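Local atomic coordinates of putative Acetyltransferase (Lactobacillus plantarum WCFS1, PDB entry 3EFA), a protein that probably transfers an acetyl group from acetyl-coenzyme A to an amine-bearing acceptor, as a member of the GNAT acetyltransferase family. Residues E97-A100 with T101-F105. Sequence-based numbering, arbitrary orientation.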
# COMPACT_ATOMS: atom_id res chain seq x y z
N GLU A 97 18.67 5.82 2.72
CA GLU A 97 18.54 4.36 2.77
C GLU A 97 19.60 3.72 3.68
O GLU A 97 19.28 2.88 4.52
CB GLU A 97 18.57 3.73 1.36
CG GLU A 97 17.30 4.00 0.54
CD GLU A 97 17.35 3.43 -0.89
OE1 GLU A 97 18.23 2.61 -1.20
OE2 GLU A 97 16.48 3.82 -1.70
N GLU A 98 20.85 4.14 3.53
CA GLU A 98 21.94 3.64 4.36
C GLU A 98 21.76 4.01 5.85
O GLU A 98 21.98 3.18 6.74
CB GLU A 98 23.30 4.11 3.79
CG GLU A 98 24.50 3.97 4.73
CD GLU A 98 24.85 2.52 5.05
OE1 GLU A 98 24.81 1.67 4.13
OE2 GLU A 98 25.17 2.22 6.22
N TRP A 99 21.32 5.24 6.11
CA TRP A 99 20.98 5.68 7.47
C TRP A 99 19.88 4.79 8.11
O TRP A 99 19.99 4.39 9.26
CB TRP A 99 20.56 7.16 7.44
CG TRP A 99 20.29 7.82 8.78
CD1 TRP A 99 21.19 8.50 9.56
CD2 TRP A 99 19.04 7.90 9.47
NE1 TRP A 99 20.58 8.98 10.70
CE2 TRP A 99 19.26 8.62 10.67
CE3 TRP A 99 17.75 7.42 9.20
CZ2 TRP A 99 18.24 8.88 11.59
CZ3 TRP A 99 16.73 7.67 10.12
CH2 TRP A 99 16.98 8.39 11.29
N ALA A 100 18.84 4.46 7.33
CA ALA A 100 17.75 3.61 7.81
C ALA A 100 18.16 2.15 8.10
O ALA A 100 17.76 1.58 9.13
CB ALA A 100 16.58 3.65 6.82
N THR A 101 18.93 1.55 7.20
CA THR A 101 19.41 0.18 7.42
C THR A 101 20.27 0.10 8.68
O THR A 101 20.25 -0.92 9.38
CB THR A 101 20.22 -0.39 6.22
OG1 THR A 101 21.45 0.32 6.08
CG2 THR A 101 19.42 -0.30 4.93
N GLN A 102 21.01 1.16 8.97
CA GLN A 102 21.84 1.21 10.17
C GLN A 102 20.98 1.17 11.43
O GLN A 102 21.45 0.76 12.49
CB GLN A 102 22.72 2.47 10.18
CG GLN A 102 23.91 2.42 9.22
CD GLN A 102 24.71 3.72 9.20
OE1 GLN A 102 24.32 4.72 9.81
NE2 GLN A 102 25.84 3.71 8.50
N ARG A 103 19.73 1.58 11.31
CA ARG A 103 18.83 1.59 12.46
C ARG A 103 17.80 0.44 12.43
O ARG A 103 16.79 0.48 13.13
CB ARG A 103 18.16 2.96 12.58
CG ARG A 103 19.12 4.03 13.07
CD ARG A 103 18.87 5.44 12.51
NE ARG A 103 19.90 6.35 13.00
CZ ARG A 103 21.12 6.46 12.45
NH1 ARG A 103 21.45 5.76 11.38
NH2 ARG A 103 22.00 7.30 12.97
N GLY A 104 18.06 -0.58 11.61
CA GLY A 104 17.29 -1.80 11.62
C GLY A 104 16.02 -1.83 10.78
O GLY A 104 15.18 -2.71 10.95
N PHE A 105 15.86 -0.87 9.87
CA PHE A 105 14.73 -0.93 8.94
C PHE A 105 15.17 -1.75 7.73
O PHE A 105 16.33 -1.67 7.32
CB PHE A 105 14.25 0.48 8.56
CG PHE A 105 13.68 1.24 9.73
CD1 PHE A 105 12.32 1.22 10.00
CD2 PHE A 105 14.52 1.98 10.58
CE1 PHE A 105 11.79 1.91 11.09
CE2 PHE A 105 13.99 2.68 11.68
CZ PHE A 105 12.63 2.65 11.93
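Where Trp99 and Ala100 meet Arg103 and Phe105 the last turn of helix 88-102 ends in a Schellman motif: Phe105 N reaches back to Ala100 O (3.2 Å), Gly104 N bonds to Thr101 O, and Gly104 as C-prime residue takes the positive phi (86°) at which a side chain would jam against the preceding carbonyl. Ala100 O also accepts Arg103 N from the other face of its carbonyl plane, so two donors grip this helix-end oxygen. One turn apart, the guanidinium of Arg103 lies flat over one face of the Trp99 indole, planes 12° apart, with CZ 3.4 Å from the centroid of the five-membered ring, a cation-pi stack; Arg103 CD makes a CH-pi contact with the six-membered ring. Arg103 NH1 donates to Trp99 O at 2.9 Å. Without the indole, as with an alanine at Trp99, the guanidinium would probably lose its aromatic platform and be freer to turn. Thr101 suits the last turn because OG1, set between its backbone N and carbonyl carbon (chi1 68°), bonds back to Glu98 O (3.0 Å), which also accepts Gln102 N. Nearby, Gln102 NE2 makes a weak bond to Glu98 OE2. Trp99 also stacks on Phe8 and touches Leu64 of strand 57-66, while Phe105 packs on Met72 as the chain leaves the helix for strand 107-113, within the beta-alpha-beta unit begun by strand 71-79.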